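Local coordinates for protein C-type lectin domain family 4, member b1 (PDB 6LKR) that acts as a calcium-binding C-type lectin receptor of the mouse immune system that probably recognises pathogen-derived phosphoglycolipids, at residues 17-22 / 55-60; 21-24 / 30-33. All blocks are in the same frame, centred on the assembly; numbering follows the deposited sequence. Where two conformers were deposited one is given.

From the N terminus the chain runs through strand 15-18, whose end, together with V19 just past it, serves interaction 1; F23, a few residues on, serves interaction 2. Interaction 2 closes the shorter loop: F23 reaches forward to helix 28-37. Interaction 1 closes a much longer one, in which Y17 and V19 meet the turn leaving helix 48-56 after the chain has passed through both helices and strand 41-42. The loop of interaction 2 therefore lies within that of interaction 1, and the two do not cross. Their centres are 12 Å apart. Together they tie the end of strand 15-18 and the loop after it to both helices, away from the calcium site.

Interaction 1 (17-22 / 55-60); sequences YLVPTV and TGILDI
V19 and L58 meet where the residue just past strand 15-18 packs on the turn that leaves helix 48-56, within the C-type lectin fold. The tight part is small and mostly apolar. V19 CG2 sits 3.7 Å from L58 CD2, and the two branched side chains are set at a slant to one another. Next to them I57 CD1 slots in between two partners, 4.1 Å from Y17 CB and equally far from V19 CG2. It gets there because I57 has CG1 between its backbone N and carbonyl carbon (chi1 69°) while chi2 is extended, which carries the terminal methyl straight out toward the strand. V128 of strand 126-132 touches both V19 and L58, and L58 also packs on V106 and W114. The Y17 ring turns away from this meeting point to pack against F53, so only its CB serves the contact.

The cluster of V19, I57 and L58 is itself only partly buried, and from P20 on the chain peels off: P20 CD is already 7.8 Å from L58 CD2. The two segments bury just 153 Å² between them. The turn out of the helix is braced by the bond from L58 N to T55 O (3.2 Å). One polar atom belongs to the tight part as well, for V19 CG2 rests 3.9 Å from the carbonyl oxygen I57 O.

Interaction 2 (21-24 / 30-33); sequences TVFS and KSEE
F23 reaches out of the loop after strand 15-18 and lays the far end of its ring against helix 28-37, touching K30 and S31. The contact between the two segments is van der Waals in kind. Ring atom F23 CZ comes closest, 3.8 Å from the backbone oxygen K30 O, and lies 4.4 Å from S31 CA. Farther round the ring, CE1 of F23 is 4.5 Å from S31 OG, a distance of loose packing. The ring thus leans on the helix backbone more than on its side chains: K30 CB stays 5.3 Å from F23 CZ, and the rest of the lysine chain leads away. The F23 ring spans the gap between backbones whose closest CA atoms, F23 and S31, are 9.0 Å apart. The F23 CB points toward the helix, and a chi1 of 35°, with CG between the backbone N and the carbonyl carbon, lets the ring end reach K30 O.

Hydrogen bonds hold the helical side in place without joining it to the loop. S31 OG is bonded to S27 O, one turn earlier, so the hydroxyl beside the ring is engaged within its own helical region. S27 OG in turn is bonded to K30 N near the helix start. E32, whose CB points away from the loop, has its carboxylate bonded to H41 ND1 and L42 N.

In the fold, the loop lies against helix 28-37, the first helix of the C-type lectin domain, as plain packing away from the calcium site, with F23 and V22 also touching N34 one turn along. The same helix is fastened through E32 to strand 41-42, while S24 O is bonded to K126 NZ, linking the loop to the start of strand 126-132.

Interaction 1 (17-22 / 55-60)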
ATOM      1  N   TYR A  17       7.471  -7.740 -10.537  1.00 22.25           N
ATOM      2  CA  TYR A  17       7.625  -6.553 -11.410  1.00 24.21           C
ATOM      3  C   TYR A  17       7.933  -6.994 -12.840  1.00 22.25           C
ATOM      4  O   TYR A  17       8.621  -8.025 -13.031  1.00 25.29           O
ATOM      5  CB  TYR A  17       8.718  -5.640 -10.859  1.00 22.72           C
ATOM      6  CG  TYR A  17       8.410  -5.089  -9.490  1.00 25.26           C
ATOM      7  CD1 TYR A  17       8.717  -5.803  -8.347  1.00 24.30           C
ATOM      8  CD2 TYR A  17       7.769  -3.869  -9.340  1.00 23.39           C
ATOM      9  CE1 TYR A  17       8.419  -5.310  -7.088  1.00 24.82           C
ATOM     10  CE2 TYR A  17       7.479  -3.351  -8.088  1.00 24.43           C
ATOM     11  CZ  TYR A  17       7.800  -4.076  -6.957  1.00 25.74           C
ATOM     12  OH  TYR A  17       7.518  -3.578  -5.720  1.00 25.65           O
ATOM     13  N   LEU A  18       7.452  -6.217 -13.812  1.00 23.80           N
ATOM     14  CA  LEU A  18       7.749  -6.427 -15.252  1.00 26.36           C
ATOM     15  C   LEU A  18       7.771  -5.093 -15.993  1.00 24.02           C
ATOM     16  O   LEU A  18       6.804  -4.318 -15.862  1.00 26.73           O
ATOM     17  CB  LEU A  18       6.690  -7.349 -15.863  1.00 23.86           C
ATOM     18  CG  LEU A  18       6.904  -7.661 -17.346  1.00 30.12           C
ATOM     19  CD1 LEU A  18       7.958  -8.737 -17.495  1.00 35.38           C
ATOM     20  CD2 LEU A  18       5.604  -8.077 -18.027  1.00 31.57           C
ATOM     21  N   VAL A  19       8.799  -4.894 -16.812  1.00 24.98           N
ATOM     22  CA  VAL A  19       8.834  -3.850 -17.871  1.00 26.90           C
ATOM     23  C   VAL A  19       8.262  -4.495 -19.133  1.00 33.27           C
ATOM     24  O   VAL A  19       8.913  -5.343 -19.735  1.00 30.24           O
ATOM     25  CB  VAL A  19      10.262  -3.315 -18.090  1.00 30.19           C
ATOM     26  CG1 VAL A  19      10.288  -2.243 -19.163  1.00 29.61           C
ATOM     27  CG2 VAL A  19      10.875  -2.799 -16.799  1.00 28.35           C
ATOM     28  N   PRO A  20       7.022  -4.159 -19.542  1.00 30.56           N
ATOM     29  CA  PRO A  20       6.412  -4.779 -20.718  1.00 37.64           C
ATOM     30  C   PRO A  20       7.041  -4.290 -22.030  1.00 42.09           C
ATOM     31  O   PRO A  20       7.576  -3.192 -22.066  1.00 37.89           O
ATOM     32  CB  PRO A  20       4.924  -4.403 -20.620  1.00 36.71           C
ATOM     33  CG  PRO A  20       4.875  -3.175 -19.742  1.00 36.66           C
ATOM     34  CD  PRO A  20       6.131  -3.192 -18.890  1.00 33.60           C
ATOM     35  N   THR A  21       6.959  -5.129 -23.068  1.00 52.90           N
ATOM     36  CA  THR A  21       7.538  -4.896 -24.422  1.00 56.53           C
ATOM     37  C   THR A  21       6.457  -4.946 -25.519  1.00 52.51           C
ATOM     38  O   THR A  21       6.806  -4.609 -26.663  1.00 45.60           O
ATOM     39  CB  THR A  21       8.662  -5.907 -24.678  1.00 60.72           C
ATOM     40  OG1 THR A  21       8.194  -7.173 -24.202  1.00 50.98           O
ATOM     41  CG2 THR A  21       9.959  -5.533 -23.988  1.00 56.32           C
ATOM     42  N   VAL A  22       5.199  -5.309 -25.207  1.00 59.01           N
ATOM     43  CA  VAL A  22       4.115  -5.440 -26.235  1.00 65.37           C
ATOM     44  C   VAL A  22       4.123  -4.173 -27.092  1.00 61.44           C
ATOM     45  O   VAL A  22       4.127  -4.304 -28.330  1.00 56.87           O
ATOM     46  CB  VAL A  22       2.688  -5.653 -25.685  1.00 66.72           C
ATOM     47  CG1 VAL A  22       1.761  -6.180 -26.774  1.00 57.11           C
ATOM     48  CG2 VAL A  22       2.638  -6.563 -24.481  1.00 73.91           C
ATOM     49  N   THR A  55      13.875   1.032 -10.298  1.00 22.79           N
ATOM     50  CA  THR A  55      14.812   1.790 -11.167  1.00 22.98           C
ATOM     51  C   THR A  55      16.004   0.905 -11.550  1.00 24.01           C
ATOM     52  O   THR A  55      16.538   1.110 -12.646  1.00 29.64           O
ATOM     53  CB  THR A  55      15.192   3.131 -10.537  1.00 24.74           C
ATOM     54  OG1 THR A  55      15.811   2.904  -9.274  1.00 25.75           O
ATOM     55  CG2 THR A  55      13.978   4.020 -10.396  1.00 23.11           C
ATOM     56  N   GLY A  56      16.355  -0.087 -10.732  1.00 25.85           N
ATOM     57  CA  GLY A  56      17.449  -1.027 -11.044  1.00 26.31           C
ATOM     58  C   GLY A  56      17.141  -1.893 -12.263  1.00 31.02           C
ATOM     59  O   GLY A  56      18.101  -2.386 -12.894  1.00 29.34           O
ATOM     60  N   ILE A  57      15.865  -2.091 -12.604  1.00 23.97           N
ATOM     61  CA  ILE A  57      15.473  -2.974 -13.745  1.00 27.15           C
ATOM     62  C   ILE A  57      15.125  -2.138 -14.983  1.00 32.66           C
ATOM     63  O   ILE A  57      14.687  -2.732 -15.981  1.00 27.99           O
ATOM     64  CB  ILE A  57      14.351  -3.948 -13.339  1.00 26.19           C
ATOM     65  CG1 ILE A  57      13.006  -3.260 -13.092  1.00 33.34           C
ATOM     66  CG2 ILE A  57      14.795  -4.764 -12.141  1.00 28.00           C
ATOM     67  CD1 ILE A  57      11.825  -4.214 -13.079  1.00 30.77           C
ATOM     68  N   LEU A  58      15.348  -0.819 -14.940  1.00 28.55           N
ATOM     69  CA  LEU A  58      15.017   0.103 -16.055  1.00 26.63           C
ATOM     70  C   LEU A  58      16.269   0.440 -16.872  1.00 35.81           C
ATOM     71  O   LEU A  58      17.403   0.257 -16.380  1.00 33.92           O
ATOM     72  CB  LEU A  58      14.375   1.376 -15.499  1.00 25.76           C
ATOM     73  CG  LEU A  58      13.135   1.167 -14.633  1.00 26.54           C
ATOM     74  CD1 LEU A  58      12.568   2.497 -14.162  1.00 26.15           C
ATOM     75  CD2 LEU A  58      12.071   0.360 -15.364  1.00 27.04           C
ATOM     76  N   ASP A  59      16.037   0.920 -18.090  1.00 29.08           N
ATOM     77  CA  ASP A  59      17.063   1.483 -18.999  1.00 33.14           C
ATOM     78  C   ASP A  59      17.196   2.978 -18.690  1.00 29.40           C
ATOM     79  O   ASP A  59      16.193   3.696 -18.819  1.00 29.14           O
ATOM     80  CB  ASP A  59      16.663   1.193 -20.444  1.00 39.12           C
ATOM     81  CG  ASP A  59      17.603   1.761 -21.491  1.00 46.79           C
ATOM     82  OD1 ASP A  59      18.505   2.541 -21.128  1.00 39.74           O
ATOM     83  OD2 ASP A  59      17.401   1.426 -22.668  1.00 50.85           O
ATOM     84  N   ILE A  60      18.387   3.432 -18.290  1.00 32.34           N
ATOM     85  CA  ILE A  60      18.645   4.855 -17.903  1.00 30.59           C
ATOM     86  C   ILE A  60      18.344   5.794 -19.076  1.00 28.49           C
ATOM     87  O   ILE A  60      18.252   7.011 -18.826  1.00 32.19           O
ATOM     88  CB  ILE A  60      20.082   5.077 -17.393  1.00 34.51           C
ATOM     89  CG1 ILE A  60      21.137   4.647 -18.418  1.00 38.33           C
ATOM     90  CG2 ILE A  60      20.291   4.402 -16.046  1.00 36.99           C
ATOM     91  CD1 ILE A  60      22.495   5.272 -18.178  1.00 45.00           C
TER

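Interaction 2 (21-24 / 30-33)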
ATOM      1  N   THR A  21       6.959  -5.129 -23.068  1.00 52.90           N
ATOM      2  CA  THR A  21       7.538  -4.896 -24.422  1.00 56.53           C
ATOM      3  C   THR A  21       6.457  -4.946 -25.519  1.00 52.51           C
ATOM      4  O   THR A  21       6.806  -4.609 -26.663  1.00 45.60           O
ATOM      5  CB  THR A  21       8.662  -5.907 -24.678  1.00 60.72           C
ATOM      6  OG1 THR A  21       8.194  -7.173 -24.202  1.00 50.98           O
ATOM      7  CG2 THR A  21       9.959  -5.533 -23.988  1.00 56.32           C
ATOM      8  N   VAL A  22       5.199  -5.309 -25.207  1.00 59.01           N
ATOM      9  CA  VAL A  22       4.115  -5.440 -26.235  1.00 65.37           C
ATOM     10  C   VAL A  22       4.123  -4.173 -27.092  1.00 61.44           C
ATOM     11  O   VAL A  22       4.127  -4.304 -28.330  1.00 56.87           O
ATOM     12  CB  VAL A  22       2.688  -5.653 -25.685  1.00 66.72           C
ATOM     13  CG1 VAL A  22       1.761  -6.180 -26.774  1.00 57.11           C
ATOM     14  CG2 VAL A  22       2.638  -6.563 -24.481  1.00 73.91           C
ATOM     15  N   PHE A  23       4.086  -2.996 -26.459  1.00 52.54           N
ATOM     16  CA  PHE A  23       4.221  -1.698 -27.166  1.00 51.38           C
ATOM     17  C   PHE A  23       5.509  -1.024 -26.698  1.00 47.40           C
ATOM     18  O   PHE A  23       5.881  -1.161 -25.522  1.00 38.55           O
ATOM     19  CB  PHE A  23       2.971  -0.825 -27.023  1.00 65.18           C
ATOM     20  CG  PHE A  23       2.231  -0.913 -25.713  1.00 74.76           C
ATOM     21  CD1 PHE A  23       2.763  -0.350 -24.562  1.00 84.53           C
ATOM     22  CD2 PHE A  23       0.984  -1.517 -25.643  1.00 67.11           C
ATOM     23  CE1 PHE A  23       2.076  -0.413 -23.360  1.00 78.66           C
ATOM     24  CE2 PHE A  23       0.294  -1.570 -24.443  1.00 64.37           C
ATOM     25  CZ  PHE A  23       0.842  -1.014 -23.308  1.00 78.10           C
ATOM     26  N   SER A  24       6.197  -0.369 -27.634  1.00 50.26           N
ATOM     27  CA  SER A  24       7.451   0.385 -27.389  1.00 57.68           C
ATOM     28  C   SER A  24       7.144   1.591 -26.493  1.00 52.93           C
ATOM     29  O   SER A  24       8.037   1.972 -25.719  1.00 57.83           O
ATOM     30  CB  SER A  24       8.107   0.794 -28.689  1.00 59.77           C
ATOM     31  OG  SER A  24       7.149   1.320 -29.597  1.00 65.24           O
ATOM     32  N   LYS A  30      -3.415   3.814 -21.432  0.52 31.24           N
ATOM     33  CA  LYS A  30      -3.154   2.585 -22.232  0.52 30.88           C
ATOM     34  C   LYS A  30      -2.100   1.730 -21.519  0.52 28.01           C
ATOM     35  O   LYS A  30      -2.189   0.490 -21.613  0.52 32.03           O
ATOM     36  CB  LYS A  30      -2.724   2.950 -23.656  0.52 30.76           C
ATOM     37  CG  LYS A  30      -3.814   3.588 -24.509  0.52 30.58           C
ATOM     38  CD  LYS A  30      -5.066   2.750 -24.637  0.52 39.78           C
ATOM     39  CE  LYS A  30      -6.053   3.318 -25.635  0.52 38.32           C
ATOM     40  NZ  LYS A  30      -5.524   3.250 -27.016  0.52 48.05           N
ATOM     41  N   SER A  31      -1.147   2.368 -20.832  1.00 29.13           N
ATOM     42  CA  SER A  31      -0.112   1.693 -20.001  1.00 27.00           C
ATOM     43  C   SER A  31      -0.768   1.016 -18.790  1.00 26.77           C
ATOM     44  O   SER A  31      -0.470  -0.170 -18.532  1.00 28.45           O
ATOM     45  CB  SER A  31       0.959   2.660 -19.572  1.00 25.58           C
ATOM     46  OG  SER A  31       1.653   3.186 -20.693  1.00 29.55           O
ATOM     47  N   GLU A  32      -1.634   1.727 -18.059  1.00 29.34           N
ATOM     48  CA  GLU A  32      -2.369   1.131 -16.913  1.00 26.01           C
ATOM     49  C   GLU A  32      -3.258  -0.008 -17.432  1.00 28.91           C
ATOM     50  O   GLU A  32      -3.330  -1.050 -16.757  1.00 28.01           O
ATOM     51  CB  GLU A  32      -3.161   2.186 -16.138  1.00 26.89           C
ATOM     52  CG  GLU A  32      -4.022   1.611 -15.014  1.00 29.71           C
ATOM     53  CD  GLU A  32      -3.335   0.822 -13.903  1.00 33.82           C
ATOM     54  OE1 GLU A  32      -2.101   0.858 -13.808  1.00 30.71           O
ATOM     55  OE2 GLU A  32      -4.048   0.180 -13.109  1.00 34.21           O
ATOM     56  N   GLU A  33      -3.933   0.189 -18.567  1.00 24.42           N
ATOM     57  CA  GLU A  33      -4.820  -0.844 -19.170  1.00 26.01           C
ATOM     58  C   GLU A  33      -4.000  -2.113 -19.443  1.00 27.70           C
ATOM     59  O   GLU A  33      -4.472  -3.203 -19.086  1.00 31.50           O
ATOM     60  CB  GLU A  33      -5.474  -0.315 -20.447  1.00 27.52           C
ATOM     61  CG  GLU A  33      -6.401  -1.318 -21.114  1.00 36.12           C
ATOM     62  CD  GLU A  33      -7.040  -0.795 -22.389  1.00 56.12           C
ATOM     63  OE1 GLU A  33      -6.291  -0.455 -23.340  1.00 55.96           O
ATOM     64  OE2 GLU A  33      -8.280  -0.717 -22.424  1.00 65.53           O
TER